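Local coordinates for protein putative tRNA (Adenine(37)-N6)-methyltransferase (Pseudomonas aeruginosa, PDB 7BTU) that probably methylates the threonylcarbamoyl-modified adenosine at position 37 of tRNA, with S-adenosyl-L-methionine as methyl donor, at residues Tyr16-Pro28 with Gly206-Val218. Residues are numbered along the deposited sequence; the frame is centred on the assembly and turned at random.
Sequences YIRSCFMEKFAIP and GRRYGVRLWDLDV
C20 rests on the indole of W214, its CB over the five-membered ring, 3.6 Å from the centroid and 17° off the normal. The backbone of S19 and C20 spreads over the same face, a broad plate well suited to bear a turning chain. C20 is small enough to lie between two rings: with SG between the backbone N and the carbonyl carbon (chi1 53°), the sulfur keeps an oblique contact with the indole and sits over the centre of the F21 ring. Next to this stack, W214 N donates to C20 O (2.9 Å), while F21 and L213 lie side by side, F21 CE1 meeting L213 CD2.

M22 and R212 cross nearly at right angles: the flat guanidinium offers a face to M22 CB, and the flexible M22 chain bends to bring M22 CE to W214 O. E23 is long enough to serve R212 twice: OE1 accepts a hydrogen bond from R212 N (2.8 Å) from above the carboxylate plane, and OE2 forms a long salt bridge with R212 NE (3.6 Å). Beyond it, the single methyl of A26 fits tightly against V211, with V211 CG2 3.3 Å from A26 CB.

The loop after barrel strand 15-19 thus fits against edge strand 209-213 of the C-terminal sheet and the type II' turn that follows, joining the two domains. Helix 184-193 touches C20 and L213, and L180 of helix 167-180 meets W214.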
loop_
_atom_site.group_PDB
_atom_site.type_symbol
_atom_site.label_atom_id
_atom_site.label_comp_id
_atom_site.label_asym_id
_atom_site.label_seq_id
_atom_site.Cartn_x
_atom_site.Cartn_y
_atom_site.Cartn_z
ATOM N N TYR B 16 10.488 13.116 -7.721
ATOM C CA TYR B 16 11.655 12.267 -7.504
ATOM C C TYR B 16 12.085 12.402 -6.051
ATOM O O TYR B 16 11.990 13.496 -5.473
ATOM C CB TYR B 16 12.826 12.652 -8.423
ATOM C CG TYR B 16 12.584 12.233 -9.857
ATOM C CD1 TYR B 16 12.979 10.975 -10.316
ATOM C CD2 TYR B 16 11.981 13.108 -10.764
ATOM C CE1 TYR B 16 12.784 10.594 -11.681
ATOM C CE2 TYR B 16 11.766 12.738 -12.086
ATOM C CZ TYR B 16 12.150 11.492 -12.546
ATOM O OH TYR B 16 11.912 11.166 -13.888
ATOM N N ILE B 17 12.570 11.289 -5.487
ATOM C CA ILE B 17 13.072 11.240 -4.113
ATOM C C ILE B 17 14.502 11.776 -4.048
ATOM O O ILE B 17 15.347 11.461 -4.894
ATOM C CB ILE B 17 13.010 9.797 -3.575
ATOM C CG1 ILE B 17 11.530 9.376 -3.393
ATOM C CG2 ILE B 17 13.786 9.706 -2.244
ATOM C CD1 ILE B 17 10.781 10.159 -2.247
ATOM N N ARG B 18 14.778 12.611 -3.059
ATOM C CA ARG B 18 16.142 12.872 -2.650
ATOM C C ARG B 18 16.268 12.201 -1.296
ATOM O O ARG B 18 15.448 12.480 -0.410
ATOM C CB ARG B 18 16.429 14.377 -2.582
ATOM N N SER B 19 17.297 11.357 -1.098
ATOM C CA SER B 19 17.360 10.711 0.213
ATOM C C SER B 19 18.785 10.333 0.594
ATOM O O SER B 19 19.730 10.476 -0.180
ATOM C CB SER B 19 16.449 9.487 0.303
ATOM O OG SER B 19 17.062 8.389 -0.278
ATOM N N CYS B 20 18.911 9.932 1.852
ATOM C CA CYS B 20 20.198 9.470 2.380
ATOM C C CYS B 20 20.724 8.201 1.707
ATOM O O CYS B 20 21.909 7.900 1.872
ATOM C CB CYS B 20 20.070 9.262 3.886
ATOM S SG CYS B 20 18.747 8.220 4.437
ATOM N N PHE B 21 19.862 7.372 1.083
ATOM C CA PHE B 21 20.256 5.999 0.745
ATOM C C PHE B 21 20.761 5.905 -0.688
ATOM O O PHE B 21 20.058 6.290 -1.633
ATOM C CB PHE B 21 19.106 5.009 0.978
ATOM C CG PHE B 21 18.787 4.814 2.444
ATOM C CD1 PHE B 21 19.799 4.408 3.343
ATOM C CD2 PHE B 21 17.518 5.086 2.936
ATOM C CE1 PHE B 21 19.514 4.274 4.722
ATOM C CE2 PHE B 21 17.239 4.920 4.325
ATOM C CZ PHE B 21 18.214 4.522 5.186
ATOM N N MET B 22 21.982 5.379 -0.846
ATOM C CA MET B 22 22.567 5.189 -2.177
ATOM C C MET B 22 22.596 3.725 -2.620
ATOM O O MET B 22 22.782 3.453 -3.819
ATOM C CB MET B 22 24.005 5.756 -2.192
ATOM C CG MET B 22 24.136 7.206 -1.651
ATOM S SD MET B 22 23.214 8.403 -2.698
ATOM C CE MET B 22 22.659 9.628 -1.465
ATOM N N GLU B 23 22.458 2.773 -1.692
ATOM C CA GLU B 23 22.528 1.364 -2.057
ATOM C C GLU B 23 21.452 0.626 -1.271
ATOM O O GLU B 23 21.134 0.984 -0.145
ATOM C CB GLU B 23 23.962 0.806 -1.799
ATOM C CG GLU B 23 24.647 1.491 -0.642
ATOM C CD GLU B 23 26.161 1.379 -0.577
ATOM O OE1 GLU B 23 26.672 1.638 0.516
ATOM O OE2 GLU B 23 26.848 1.053 -1.565
ATOM N N LYS B 24 20.922 -0.434 -1.858
ATOM C CA LYS B 24 19.738 -1.083 -1.293
ATOM C C LYS B 24 20.054 -1.813 -0.000
ATOM O O LYS B 24 19.239 -1.798 0.923
ATOM C CB LYS B 24 19.141 -2.073 -2.312
ATOM N N PHE B 25 21.228 -2.453 0.097
ATOM C CA PHE B 25 21.487 -3.249 1.282
ATOM C C PHE B 25 21.569 -2.392 2.543
ATOM O O PHE B 25 21.377 -2.919 3.638
ATOM C CB PHE B 25 22.751 -4.090 1.110
ATOM C CG PHE B 25 24.019 -3.277 1.000
ATOM C CD1 PHE B 25 24.668 -2.818 2.144
ATOM C CD2 PHE B 25 24.589 -3.035 -0.245
ATOM C CE1 PHE B 25 25.814 -2.083 2.052
ATOM C CE2 PHE B 25 25.744 -2.301 -0.354
ATOM C CZ PHE B 25 26.366 -1.821 0.798
ATOM N N ALA B 26 21.779 -1.078 2.416
ATOM C CA ALA B 26 21.774 -0.213 3.595
ATOM C C ALA B 26 20.375 0.128 4.130
ATOM O O ALA B 26 20.227 0.582 5.287
ATOM C CB ALA B 26 22.444 1.099 3.213
ATOM N N ILE B 27 19.354 -0.084 3.338
ATOM C CA ILE B 27 18.032 0.354 3.752
ATOM C C ILE B 27 17.541 -0.514 4.897
ATOM O O ILE B 27 17.571 -1.744 4.783
ATOM C CB ILE B 27 17.086 0.319 2.571
ATOM C CG1 ILE B 27 17.557 1.351 1.541
ATOM C CG2 ILE B 27 15.676 0.640 3.048
ATOM C CD1 ILE B 27 16.720 1.334 0.296
ATOM N N PRO B 28 17.111 0.061 6.017
ATOM C CA PRO B 28 16.656 -0.780 7.122
ATOM C C PRO B 28 15.429 -1.586 6.734
ATOM O O PRO B 28 14.550 -1.126 5.991
ATOM C CB PRO B 28 16.346 0.216 8.254
ATOM C CG PRO B 28 16.659 1.552 7.745
ATOM C CD PRO B 28 17.354 1.452 6.422
ATOM N N GLY B 206 37.116 -8.388 12.726
ATOM C CA GLY B 206 38.207 -7.672 12.087
ATOM C C GLY B 206 37.909 -7.018 10.742
ATOM O O GLY B 206 38.450 -5.949 10.448
ATOM N N ARG B 207 37.039 -7.615 9.924
ATOM C CA ARG B 207 36.801 -7.073 8.588
ATOM C C ARG B 207 36.173 -5.690 8.665
ATOM O O ARG B 207 35.239 -5.458 9.436
ATOM C CB ARG B 207 35.900 -8.010 7.775
ATOM C CG ARG B 207 35.661 -7.477 6.396
ATOM C CD ARG B 207 34.963 -8.455 5.494
ATOM N NE ARG B 207 34.647 -7.827 4.208
ATOM C CZ ARG B 207 34.445 -8.503 3.082
ATOM N NH1 ARG B 207 34.539 -9.832 3.078
ATOM N NH2 ARG B 207 34.163 -7.847 1.959
ATOM N N ARG B 208 36.686 -4.763 7.876
ATOM C CA ARG B 208 36.086 -3.428 7.786
ATOM C C ARG B 208 34.977 -3.420 6.717
ATOM O O ARG B 208 35.200 -3.804 5.562
ATOM C CB ARG B 208 37.158 -2.413 7.437
ATOM C CG ARG B 208 36.709 -1.001 7.335
ATOM C CD ARG B 208 37.363 -0.401 6.097
ATOM N NE ARG B 208 37.807 0.966 6.278
ATOM C CZ ARG B 208 38.171 1.755 5.276
ATOM N NH1 ARG B 208 38.141 1.295 4.031
ATOM N NH2 ARG B 208 38.553 3.002 5.523
ATOM N N TYR B 209 33.823 -2.925 7.096
ATOM C CA TYR B 209 32.654 -2.879 6.229
ATOM C C TYR B 209 32.372 -1.418 5.949
ATOM O O TYR B 209 32.818 -0.549 6.690
ATOM C CB TYR B 209 31.443 -3.513 6.934
ATOM C CG TYR B 209 31.593 -4.985 7.140
ATOM C CD1 TYR B 209 31.252 -5.890 6.142
ATOM C CD2 TYR B 209 32.118 -5.482 8.316
ATOM C CE1 TYR B 209 31.420 -7.271 6.321
ATOM C CE2 TYR B 209 32.281 -6.848 8.493
ATOM C CZ TYR B 209 31.942 -7.727 7.512
ATOM O OH TYR B 209 32.132 -9.061 7.745
ATOM N N GLY B 210 31.625 -1.131 4.870
ATOM C CA GLY B 210 31.299 0.253 4.576
ATOM C C GLY B 210 29.901 0.365 4.003
ATOM O O GLY B 210 29.375 -0.561 3.383
ATOM N N VAL B 211 29.352 1.567 4.149
ATOM C CA VAL B 211 28.060 1.879 3.578
ATOM C C VAL B 211 28.081 3.374 3.258
ATOM O O VAL B 211 28.752 4.181 3.928
ATOM C CB VAL B 211 26.899 1.552 4.561
ATOM C CG1 VAL B 211 27.005 2.380 5.800
ATOM C CG2 VAL B 211 25.573 1.836 3.863
ATOM N N ARG B 212 27.358 3.729 2.222
ATOM C CA ARG B 212 27.235 5.121 1.807
ATOM C C ARG B 212 25.966 5.696 2.404
ATOM O O ARG B 212 24.909 5.068 2.293
ATOM C CB ARG B 212 27.195 5.164 0.277
ATOM C CG ARG B 212 28.526 4.903 -0.365
ATOM C CD ARG B 212 28.500 5.314 -1.789
ATOM N NE ARG B 212 27.740 4.381 -2.581
ATOM C CZ ARG B 212 27.033 4.696 -3.661
ATOM N NH1 ARG B 212 26.972 5.956 -4.093
ATOM N NH2 ARG B 212 26.392 3.725 -4.308
ATOM N N LEU B 213 26.048 6.921 2.935
ATOM C CA LEU B 213 24.856 7.660 3.382
ATOM C C LEU B 213 25.038 9.129 3.012
ATOM O O LEU B 213 26.108 9.675 3.264
ATOM C CB LEU B 213 24.695 7.527 4.908
ATOM C CG LEU B 213 24.399 6.110 5.451
ATOM C CD1 LEU B 213 24.667 6.093 6.949
ATOM C CD2 LEU B 213 22.922 5.715 5.132
ATOM N N TRP B 214 24.021 9.761 2.381
ATOM C CA TRP B 214 24.194 11.096 1.817
ATOM C C TRP B 214 25.451 11.058 0.943
ATOM O O TRP B 214 25.564 10.166 0.097
ATOM C CB TRP B 214 24.202 12.135 2.935
ATOM C CG TRP B 214 22.817 12.279 3.635
ATOM C CD1 TRP B 214 22.542 12.019 4.924
ATOM C CD2 TRP B 214 21.593 12.756 3.041
ATOM N NE1 TRP B 214 21.198 12.283 5.188
ATOM C CE2 TRP B 214 20.603 12.730 4.040
ATOM C CE3 TRP B 214 21.231 13.154 1.748
ATOM C CZ2 TRP B 214 19.264 13.122 3.804
ATOM C CZ3 TRP B 214 19.877 13.545 1.501
ATOM C CH2 TRP B 214 18.916 13.518 2.525
ATOM N N ASP B 215 26.415 11.972 1.119
ATOM C CA ASP B 215 27.648 11.966 0.335
ATOM C C ASP B 215 28.813 11.406 1.150
ATOM O O ASP B 215 29.975 11.761 0.910
ATOM C CB ASP B 215 27.974 13.367 -0.214
ATOM C CG ASP B 215 28.116 14.429 0.900
ATOM O OD1 ASP B 215 28.063 14.058 2.096
ATOM O OD2 ASP B 215 28.265 15.627 0.589
ATOM N N LEU B 216 28.509 10.556 2.126
ATOM C CA LEU B 216 29.511 10.043 3.066
ATOM C C LEU B 216 29.809 8.563 2.817
ATOM O O LEU B 216 28.944 7.816 2.356
ATOM C CB LEU B 216 29.035 10.187 4.515
ATOM C CG LEU B 216 28.319 11.485 4.926
ATOM C CD1 LEU B 216 27.868 11.346 6.367
ATOM C CD2 LEU B 216 29.323 12.594 4.818
ATOM N N ASP B 217 31.027 8.132 3.210
ATOM C CA ASP B 217 31.380 6.717 3.357
ATOM C C ASP B 217 31.573 6.465 4.852
ATOM O O ASP B 217 32.308 7.192 5.511
ATOM C CB ASP B 217 32.662 6.368 2.597
ATOM C CG ASP B 217 32.517 6.605 1.096
ATOM O OD1 ASP B 217 31.575 6.046 0.487
ATOM O OD2 ASP B 217 33.341 7.345 0.535
ATOM N N VAL B 218 30.849 5.503 5.393
ATOM C CA VAL B 218 30.854 5.196 6.828
ATOM C C VAL B 218 31.467 3.817 6.935
ATOM O O VAL B 218 31.039 2.901 6.212
ATOM C CB VAL B 218 29.423 5.218 7.398
ATOM C CG1 VAL B 218 29.393 4.800 8.913
ATOM C CG2 VAL B 218 28.822 6.655 7.229
HETATM O O HOH W 1 23.221 3.641 1.079
#